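Local structure of beta-1,3-xylanase (Alcaligenes sp., 2COV) at residues D11-N16 against I23-V28; P6-D11 against T91-N96; K30-G35 against F71-R76. The protein binds beta-1,3-xylan as the family 31 carbohydrate-binding module of a beta-1,3-xylanase. All coordinates share one frame; numbering follows the deposited sequence.

Contact 1. Residues D11-N16 against I23-V28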
loop_
_atom_site.group_PDB
_atom_site.type_symbol
_atom_site.label_atom_id
_atom_site.label_comp_id
_atom_site.label_asym_id
_atom_site.label_seq_id
_atom_site.Cartn_x
_atom_site.Cartn_y
_atom_site.Cartn_z
ATOM N N ASP A 11 -25.114 6.472 -7.290
ATOM C CA ASP A 11 -24.002 6.424 -6.380
ATOM C C ASP A 11 -23.132 7.650 -6.502
ATOM O O ASP A 11 -22.927 8.190 -7.567
ATOM C CB ASP A 11 -23.133 5.173 -6.669
ATOM C CG ASP A 11 -23.729 3.847 -6.158
ATOM O OD1 ASP A 11 -23.059 2.852 -6.424
ATOM O OD2 ASP A 11 -24.815 3.780 -5.525
ATOM N N ASP A 12 -22.692 8.076 -5.345
ATOM C CA ASP A 12 -21.786 9.221 -5.235
ATOM C C ASP A 12 -20.423 9.007 -5.863
ATOM O O ASP A 12 -19.802 9.983 -6.250
ATOM C CB ASP A 12 -21.607 9.537 -3.766
ATOM C CG ASP A 12 -22.820 10.200 -3.116
ATOM O OD1 ASP A 12 -23.590 10.892 -3.809
ATOM O OD2 ASP A 12 -22.873 10.067 -1.886
ATOM N N PHE A 13 -19.971 7.782 -5.982
ATOM C CA PHE A 13 -18.708 7.401 -6.587
ATOM C C PHE A 13 -19.045 6.778 -7.923
ATOM O O PHE A 13 -19.654 5.704 -7.958
ATOM C CB PHE A 13 -18.021 6.387 -5.664
ATOM C CG PHE A 13 -16.601 6.051 -6.027
ATOM C CD1 PHE A 13 -15.990 4.964 -5.413
ATOM C CD2 PHE A 13 -15.860 6.743 -6.983
ATOM C CE1 PHE A 13 -14.717 4.591 -5.682
ATOM C CE2 PHE A 13 -14.557 6.398 -7.251
ATOM C CZ PHE A 13 -13.999 5.319 -6.604
ATOM N N ASN A 14 -18.768 7.457 -9.026
ATOM C CA ASN A 14 -19.318 6.994 -10.290
ATOM C C ASN A 14 -18.517 7.576 -11.462
ATOM O O ASN A 14 -17.428 8.106 -11.309
ATOM C CB ASN A 14 -20.802 7.396 -10.294
ATOM C CG ASN A 14 -21.734 6.421 -10.891
ATOM O OD1 ASN A 14 -22.913 6.371 -10.371
ATOM N ND2 ASN A 14 -21.343 5.691 -11.836
ATOM N N PHE A 15 -19.063 7.374 -12.653
ATOM C CA PHE A 15 -18.450 7.882 -13.885
ATOM C C PHE A 15 -19.474 8.360 -14.866
ATOM O O PHE A 15 -20.633 7.962 -14.837
ATOM C CB PHE A 15 -17.548 6.852 -14.539
ATOM C CG PHE A 15 -18.311 5.725 -15.149
ATOM C CD1 PHE A 15 -18.691 4.637 -14.418
ATOM C CD2 PHE A 15 -18.696 5.773 -16.506
ATOM C CE1 PHE A 15 -19.433 3.593 -14.992
ATOM C CE2 PHE A 15 -19.452 4.744 -17.061
ATOM C CZ PHE A 15 -19.775 3.622 -16.347
ATOM N N ASN A 16 -19.022 9.279 -15.742
ATOM C CA ASN A 16 -19.731 9.702 -16.904
ATOM C C ASN A 16 -19.014 9.316 -18.171
ATOM O O ASN A 16 -17.785 9.426 -18.285
ATOM C CB ASN A 16 -19.826 11.241 -16.955
ATOM C CG ASN A 16 -20.603 11.829 -15.806
ATOM O OD1 ASN A 16 -21.738 11.415 -15.538
ATOM N ND2 ASN A 16 -20.023 12.833 -15.145
ATOM N N ILE A 23 -13.593 8.788 -20.373
ATOM C CA ILE A 23 -14.434 8.563 -19.192
ATOM C C ILE A 23 -14.099 9.649 -18.174
ATOM O O ILE A 23 -12.946 9.973 -18.024
ATOM C CB ILE A 23 -14.180 7.149 -18.601
ATOM C CG1 ILE A 23 -15.184 6.829 -17.492
ATOM C CG2 ILE A 23 -12.754 6.997 -18.109
ATOM C CD1 ILE A 23 -14.998 5.438 -16.948
ATOM N N GLU A 24 -15.127 10.217 -17.525
ATOM C CA GLU A 24 -14.891 11.117 -16.396
ATOM C C GLU A 24 -15.240 10.300 -15.158
ATOM O O GLU A 24 -16.354 9.844 -15.003
ATOM C CB GLU A 24 -15.801 12.333 -16.510
ATOM C CG GLU A 24 -15.645 13.269 -15.283
ATOM C CD GLU A 24 -16.498 14.492 -15.336
ATOM O OE1 GLU A 24 -17.713 14.347 -15.355
ATOM O OE2 GLU A 24 -15.975 15.582 -15.278
ATOM N N VAL A 25 -14.310 10.239 -14.254
ATOM C CA VAL A 25 -14.480 9.564 -12.955
ATOM C C VAL A 25 -14.731 10.635 -11.939
ATOM O O VAL A 25 -14.098 11.691 -11.959
ATOM C CB VAL A 25 -13.242 8.737 -12.599
ATOM C CG1 VAL A 25 -13.381 8.092 -11.246
ATOM C CG2 VAL A 25 -12.940 7.691 -13.705
ATOM N N TYR A 26 -15.685 10.450 -11.057
ATOM C CA TYR A 26 -15.973 11.457 -10.048
ATOM C C TYR A 26 -16.446 10.853 -8.740
ATOM O O TYR A 26 -16.889 9.737 -8.632
ATOM C CB TYR A 26 -17.013 12.442 -10.559
ATOM C CG TYR A 26 -18.412 11.856 -10.767
ATOM C CD1 TYR A 26 -19.319 11.781 -9.730
ATOM C CD2 TYR A 26 -18.844 11.425 -12.028
ATOM C CE1 TYR A 26 -20.594 11.264 -9.916
ATOM C CE2 TYR A 26 -20.102 10.929 -12.200
ATOM C CZ TYR A 26 -20.977 10.826 -11.170
ATOM O OH TYR A 26 -22.269 10.336 -11.385
ATOM N N HIS A 27 -16.287 11.672 -7.689
ATOM C CA HIS A 27 -16.864 11.412 -6.406
ATOM C C HIS A 27 -17.552 12.702 -5.916
ATOM O O HIS A 27 -16.916 13.738 -5.773
ATOM C CB HIS A 27 -15.876 10.953 -5.341
ATOM C CG HIS A 27 -16.522 10.182 -4.220
ATOM N ND1 HIS A 27 -17.540 10.708 -3.445
ATOM C CD2 HIS A 27 -16.406 8.874 -3.855
ATOM C CE1 HIS A 27 -17.972 9.758 -2.609
ATOM N NE2 HIS A 27 -17.295 8.627 -2.829
ATOM N N VAL A 28 -18.844 12.624 -5.648
ATOM C CA VAL A 28 -19.585 13.717 -5.047
ATOM C C VAL A 28 -18.947 14.096 -3.701
ATOM O O VAL A 28 -18.490 13.262 -2.936
ATOM C CB VAL A 28 -21.071 13.319 -4.861
ATOM C CG1 VAL A 28 -21.871 14.389 -4.113
ATOM C CG2 VAL A 28 -21.680 13.118 -6.231
HETATM O O HOH W 1 -23.848 10.055 -9.255
#
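Tyr26 and Asn14 face each other as a hydrogen-bonded pair in the antiparallel beta hairpin of strands 13-19 and 22-28; strand 13-19 is an outermost strand of the module's antiparallel sheet, whose fold is consistent with an immunoglobulin-like beta sandwich. Their backbones exchange two bonds, Tyr26 N to Asn14 O (2.9 Å) and Asn14 N to Tyr26 O. With CG between its backbone N and carbonyl carbon (chi1 67°), the Tyr26 ring swings across to strand 13-16: Asn14 O lies over one face, and Tyr26 CZ touches Asn14 CB at 3.5 Å. A phenylalanine here would keep the ring but would probably leave the water bound to Asp11 O without its hydroxyl partner. On the other face of the sheet, the rings of Phe13 and His27 are nearly parallel but slid apart, Phe13 CB meeting His27 CD2 at 3.5 Å; Leu84 of strand 80-89 touches both. Further along, Ile23 CD1 packs against Phe15 CD2 at 3.7 Å. Asn16 returns to the tyrosine side, its amide also bonded to the backbone of Cys95 and Asn96. Asn16 ND2 donates to Glu24 OE1 at 2.8 Å, with the acceptor in the amide plane and met nearly along its C-O axis.

Contact 2. Residues P6-D11 against T91-N96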
loop_
_atom_site.group_PDB
_atom_site.type_symbol
_atom_site.label_atom_id
_atom_site.label_comp_id
_atom_site.label_asym_id
_atom_site.label_seq_id
_atom_site.Cartn_x
_atom_site.Cartn_y
_atom_site.Cartn_z
ATOM N N PRO A 6 -31.390 7.501 -12.820
ATOM C CA PRO A 6 -31.531 6.047 -12.837
ATOM C C PRO A 6 -30.496 5.343 -11.961
ATOM O O PRO A 6 -29.499 5.914 -11.577
ATOM C CB PRO A 6 -31.326 5.688 -14.307
ATOM C CG PRO A 6 -30.403 6.749 -14.831
ATOM C CD PRO A 6 -30.787 8.010 -14.070
ATOM N N GLU A 7 -30.746 4.082 -11.669
ATOM C CA GLU A 7 -29.971 3.323 -10.709
ATOM C C GLU A 7 -28.473 3.446 -10.902
ATOM O O GLU A 7 -27.731 3.680 -9.955
ATOM C CB GLU A 7 -30.383 1.875 -10.867
ATOM C CG GLU A 7 -29.597 0.912 -10.082
ATOM C CD GLU A 7 -30.187 -0.445 -10.278
ATOM O OE1 GLU A 7 -31.051 -0.788 -9.524
ATOM O OE2 GLU A 7 -29.882 -1.133 -11.276
ATOM N N ASN A 8 -28.023 3.324 -12.120
ATOM C CA ASN A 8 -26.587 3.339 -12.389
ATOM C C ASN A 8 -25.929 4.699 -12.125
ATOM O O ASN A 8 -24.706 4.713 -12.039
ATOM C CB ASN A 8 -26.355 2.841 -13.802
ATOM C CG ASN A 8 -27.183 3.599 -14.820
ATOM O OD1 ASN A 8 -28.436 3.581 -14.772
ATOM N ND2 ASN A 8 -26.511 4.287 -15.746
ATOM N N CYS A 9 -26.732 5.770 -12.004
ATOM C CA CYS A 9 -26.263 7.128 -11.706
ATOM C C CYS A 9 -26.447 7.575 -10.283
ATOM O O CYS A 9 -26.105 8.684 -9.937
ATOM C CB CYS A 9 -26.964 8.111 -12.629
ATOM S SG CYS A 9 -26.427 7.947 -14.291
ATOM N N GLN A 10 -27.002 6.758 -9.401
ATOM C CA GLN A 10 -27.286 7.165 -8.043
ATOM C C GLN A 10 -26.070 7.341 -7.133
ATOM O O GLN A 10 -26.044 8.190 -6.220
ATOM C CB GLN A 10 -28.272 6.151 -7.441
ATOM C CG GLN A 10 -29.669 6.364 -8.040
ATOM C CD GLN A 10 -30.693 5.376 -7.669
ATOM O OE1 GLN A 10 -30.477 4.449 -6.866
ATOM N NE2 GLN A 10 -31.842 5.499 -8.354
ATOM N N ASP A 11 -25.114 6.472 -7.290
ATOM C CA ASP A 11 -24.002 6.424 -6.380
ATOM C C ASP A 11 -23.132 7.650 -6.502
ATOM O O ASP A 11 -22.927 8.190 -7.567
ATOM C CB ASP A 11 -23.133 5.173 -6.669
ATOM C CG ASP A 11 -23.729 3.847 -6.158
ATOM O OD1 ASP A 11 -23.059 2.852 -6.424
ATOM O OD2 ASP A 11 -24.815 3.780 -5.525
ATOM N N THR A 91 -19.434 2.267 -19.924
ATOM C CA THR A 91 -20.601 2.315 -20.784
ATOM C C THR A 91 -20.912 3.775 -21.110
ATOM O O THR A 91 -20.251 4.668 -20.619
ATOM C CB THR A 91 -21.861 1.790 -20.042
ATOM O OG1 THR A 91 -22.142 2.663 -18.905
ATOM C CG2 THR A 91 -21.648 0.370 -19.459
ATOM N N THR A 92 -21.996 3.971 -21.881
ATOM C CA THR A 92 -22.403 5.280 -22.319
ATOM C C THR A 92 -23.261 6.058 -21.297
ATOM O O THR A 92 -23.783 7.117 -21.640
ATOM C CB THR A 92 -23.121 5.210 -23.653
ATOM O OG1 THR A 92 -24.227 4.336 -23.429
ATOM C CG2 THR A 92 -22.166 4.711 -24.736
ATOM N N GLN A 93 -23.308 5.633 -20.007
ATOM C CA GLN A 93 -24.134 6.390 -19.042
ATOM C C GLN A 93 -23.608 7.801 -18.821
ATOM O O GLN A 93 -22.419 7.985 -18.781
ATOM C CB GLN A 93 -24.170 5.677 -17.687
ATOM C CG GLN A 93 -22.852 5.618 -16.939
ATOM C CD GLN A 93 -22.971 4.975 -15.546
ATOM O OE1 GLN A 93 -23.622 3.933 -15.383
ATOM N NE2 GLN A 93 -22.338 5.564 -14.572
ATOM N N VAL A 94 -24.517 8.752 -18.662
ATOM C CA VAL A 94 -24.178 10.109 -18.314
ATOM C C VAL A 94 -25.043 10.419 -17.094
ATOM O O VAL A 94 -26.297 10.435 -17.165
ATOM C CB VAL A 94 -24.441 11.079 -19.483
ATOM C CG1 VAL A 94 -24.186 12.488 -19.072
ATOM C CG2 VAL A 94 -23.603 10.698 -20.666
ATOM N N CYS A 95 -24.380 10.725 -15.992
ATOM C CA CYS A 95 -25.030 10.852 -14.714
ATOM C C CYS A 95 -24.971 12.235 -14.060
ATOM O O CYS A 95 -25.970 12.695 -13.499
ATOM C CB CYS A 95 -24.331 9.940 -13.728
ATOM S SG CYS A 95 -24.388 8.255 -14.130
ATOM N N ASN A 96 -23.790 12.828 -13.997
ATOM C CA ASN A 96 -23.549 14.070 -13.226
ATOM C C ASN A 96 -22.679 14.852 -14.140
ATOM O O ASN A 96 -21.439 14.769 -13.995
ATOM C CB ASN A 96 -22.804 13.746 -11.907
ATOM C CG ASN A 96 -22.670 14.928 -10.985
ATOM O OD1 ASN A 96 -22.589 14.771 -9.756
ATOM N ND2 ASN A 96 -22.619 16.126 -11.556
#
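Gln93 meets Asn8 through their amides, and Cys95 is bonded to Cys9, as the C-terminal segment 91-96 passes the loop 6-11. At the start of the segment Thr91 turns its hydroxyl back to the backbone: Gln93 N makes a weak bond to Thr91 OG1. Gln93 then reaches over to Asn8. The two amide side chains slide past each other in opposite directions, and Asn8 ND2 donates to Gln93 OE1 at 2.9 Å. The bond is straight at the hydrogen (165°) and lies in the amide plane of Asn8, yet it arrives from above the carbonyl plane of Gln93, and the two amides are turned 57° apart. The other end of the same amide, Gln93 NE2, bonds to Phe15 O, so Gln93 links the N-terminal loop to strand 13-19. Val94 points its side chain away, but Val94 O lies 3.8 Å from Cys9 SG. Cys95 closes the contact covalently, Cys95 SG lying 2.1 Å from Cys9 SG. Each sulfur sits anti to its own carbonyl carbon, which aims the two at each other, and the left-handed twist about the S-S bond (chi3 -69°) leaves Cys9 CB 3.4 Å from Cys95 CB. The walk ends at Asn96, whose backbone O accepts from Asn16 ND2. The whole is a disulfide between the two terminal segments of a beta domain, joining loops that neither strand pairing nor a helix holds together.

Contact 3. Residues K30-G35 against F71-R76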
loop_
_atom_site.group_PDB
_atom_site.type_symbol
_atom_site.label_atom_id
_atom_site.label_comp_id
_atom_site.label_asym_id
_atom_site.label_seq_id
_atom_site.Cartn_x
_atom_site.Cartn_y
_atom_site.Cartn_z
ATOM N N LYS A 30 -18.474 14.699 -0.009
ATOM C CA LYS A 30 -19.090 14.193 1.245
ATOM C C LYS A 30 -18.539 14.911 2.465
ATOM O O LYS A 30 -18.764 14.493 3.604
ATOM C CB LYS A 30 -18.831 12.706 1.398
ATOM C CG LYS A 30 -19.355 11.841 0.264
ATOM C CD LYS A 30 -20.741 12.160 -0.117
ATOM C CE LYS A 30 -21.706 11.923 0.975
ATOM N NZ LYS A 30 -23.107 11.758 0.445
ATOM N N GLY A 31 -17.814 16.004 2.253
ATOM C CA GLY A 31 -17.505 16.891 3.379
ATOM C C GLY A 31 -16.116 16.854 3.910
ATOM O O GLY A 31 -15.789 17.560 4.855
ATOM N N TRP A 32 -15.243 16.070 3.311
ATOM C CA TRP A 32 -13.846 15.940 3.755
ATOM C C TRP A 32 -13.134 17.273 3.742
ATOM O O TRP A 32 -13.444 18.114 2.894
ATOM C CB TRP A 32 -13.091 15.008 2.870
ATOM C CG TRP A 32 -13.771 13.712 2.536
ATOM C CD1 TRP A 32 -13.771 12.579 3.260
ATOM C CD2 TRP A 32 -14.434 13.422 1.327
ATOM N NE1 TRP A 32 -14.463 11.631 2.592
ATOM C CE2 TRP A 32 -14.863 12.108 1.399
ATOM C CE3 TRP A 32 -14.718 14.153 0.173
ATOM C CZ2 TRP A 32 -15.544 11.501 0.358
ATOM C CZ3 TRP A 32 -15.350 13.544 -0.854
ATOM C CH2 TRP A 32 -15.785 12.262 -0.748
ATOM N N SER A 33 -12.107 17.452 4.547
ATOM C CA SER A 33 -11.322 18.673 4.434
ATOM C C SER A 33 -10.688 18.795 3.043
ATOM O O SER A 33 -10.617 19.869 2.514
ATOM C CB SER A 33 -10.283 18.713 5.557
ATOM O OG SER A 33 -9.509 17.539 5.651
ATOM N N ALA A 34 -10.220 17.707 2.466
ATOM C CA ALA A 34 -9.900 17.656 1.066
ATOM C C ALA A 34 -8.862 18.685 0.656
ATOM O O ALA A 34 -8.937 19.302 -0.400
ATOM C CB ALA A 34 -11.122 17.671 0.207
ATOM N N GLY A 35 -7.777 18.815 1.445
ATOM C CA GLY A 35 -6.645 19.644 1.012
ATOM C C GLY A 35 -5.974 19.168 -0.235
ATOM O O GLY A 35 -5.360 19.936 -0.952
ATOM N N PHE A 71 -10.745 6.792 -5.620
ATOM C CA PHE A 71 -10.776 8.161 -5.140
ATOM C C PHE A 71 -10.031 8.194 -3.836
ATOM O O PHE A 71 -10.292 7.388 -2.925
ATOM C CB PHE A 71 -12.203 8.644 -4.898
ATOM C CG PHE A 71 -12.305 10.082 -4.457
ATOM C CD1 PHE A 71 -11.777 11.082 -5.241
ATOM C CD2 PHE A 71 -12.859 10.471 -3.277
ATOM C CE1 PHE A 71 -11.787 12.414 -4.858
ATOM C CE2 PHE A 71 -12.935 11.794 -2.884
ATOM C CZ PHE A 71 -12.388 12.736 -3.655
ATOM N N LYS A 72 -9.033 9.060 -3.785
ATOM C CA LYS A 72 -8.223 9.291 -2.602
ATOM C C LYS A 72 -8.392 10.720 -2.139
ATOM O O LYS A 72 -8.315 11.628 -2.938
ATOM C CB LYS A 72 -6.723 9.062 -2.879
ATOM C CG LYS A 72 -6.364 7.877 -3.685
ATOM C CD LYS A 72 -4.884 7.662 -3.789
ATOM C CE LYS A 72 -4.517 6.475 -4.653
ATOM N NZ LYS A 72 -3.055 6.287 -4.773
ATOM N N VAL A 73 -8.628 10.914 -0.854
ATOM C CA VAL A 73 -8.903 12.240 -0.380
ATOM C C VAL A 73 -8.325 12.528 0.969
ATOM O O VAL A 73 -8.414 11.699 1.885
ATOM C CB VAL A 73 -10.435 12.521 -0.441
ATOM C CG1 VAL A 73 -11.278 11.644 0.516
ATOM C CG2 VAL A 73 -10.726 14.007 -0.204
ATOM N N GLU A 74 -7.735 13.702 1.127
ATOM C CA GLU A 74 -7.251 14.224 2.422
ATOM C C GLU A 74 -8.426 14.449 3.324
ATOM O O GLU A 74 -9.467 14.914 2.921
ATOM C CB GLU A 74 -6.537 15.544 2.130
ATOM C CG GLU A 74 -5.725 16.081 3.252
ATOM C CD GLU A 74 -6.516 16.810 4.336
ATOM O OE1 GLU A 74 -7.416 17.631 4.042
ATOM O OE2 GLU A 74 -6.165 16.564 5.541
ATOM N N ASP A 75 -8.306 14.063 4.619
ATOM C CA ASP A 75 -9.410 14.219 5.550
ATOM C C ASP A 75 -8.900 14.517 6.925
ATOM O O ASP A 75 -7.746 14.306 7.245
ATOM C CB ASP A 75 -10.301 12.915 5.594
ATOM C CG ASP A 75 -11.819 13.316 6.111
ATOM O OD1 ASP A 75 -12.453 12.428 6.403
ATOM O OD2 ASP A 75 -12.143 14.529 6.215
ATOM N N ARG A 76 -9.773 15.100 7.727
ATOM C CA ARG A 76 -9.485 15.299 9.178
ATOM C C ARG A 76 -8.461 16.411 9.359
ATOM O O ARG A 76 -7.731 16.434 10.339
ATOM C CB ARG A 76 -8.983 13.973 9.871
ATOM C CG ARG A 76 -9.663 12.609 9.506
ATOM C CD ARG A 76 -10.740 12.501 10.375
ATOM N NE ARG A 76 -11.713 11.422 10.225
ATOM C CZ ARG A 76 -12.725 11.440 11.135
ATOM N NH1 ARG A 76 -13.682 10.594 11.100
ATOM N NH2 ARG A 76 -12.672 12.294 12.206
#
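Trp32 packs on Val73 and Phe71, with Val73 CG1 and Phe71 CE2 on one face of the indole, and its side chain can be followed outward from the backbone along strand 66-75. Trp32 CB starts beside the strand's end, 3.6 Å from Glu74 O and close to Asp75 OD2. With CG anti to the carbonyl carbon, the indole then runs back along the strand. Trp32 CD1 meets Asp75 OD1 at 3.4 Å; this carboxylate stands at the ring edge, its plane 85° from that of the indole, and its OD1 is also bonded to Gln82. The five-membered ring is centred over a methyl group: Val73 CG1 sits 3.6 Å from its centroid and 4° off the normal, a CH-pi contact, while Lys30 CB lies toward the rim over the opposite face. At the far end of the six-membered ring Trp32 CZ3 and CH2 both reach Phe71 CE2, CH2 at 3.6 Å, and His27 meets the indole edge-to-face. Beyond the indole the contact turns to hydrogen bonds. Glu74 is bent at chi2 (-80°), which brings OE1 back to the loop, where it accepts from Ser33 OG (2.6 Å), above the carboxylate plane, and from Gly35 N (2.9 Å), on its anti side. Ala34 N bonds to Glu74 O, and Ala34 CB leans on Val73 CG2 at 3.7 Å. Two donors on one carboxylate oxygen thus fix the loop against the strand. The loop between strands 22-28 and 37-41 so packs its tryptophan along the last part of strand 66-75, consistent with an inter-strand loop of an immunoglobulin-like beta sandwich.

The three contacts illustrate how chemistry follows depth in a small beta domain. Contact 1 is the buried one, near the chain's centre, and relies on regular strand pairing with aromatic and apolar packing. Contact 2, about 8 Å away between centres, lies at the surface and replaces strand pairing with a covalent link and one amide-amide bond; Asn16 ties the two together. Contact 3, partly buried, sets a loop on a strand through one indole and a shared carboxylate. Contacts 1 and 3 reach the same sheet and meet through His27, which touches Trp32 and Phe71, and the Asp12 to Lys30 salt bridge, whereas contact 2 joins loops flanking that sheet. Contacts 2 and 3 do not touch and lie on opposite sides of the chain's centre.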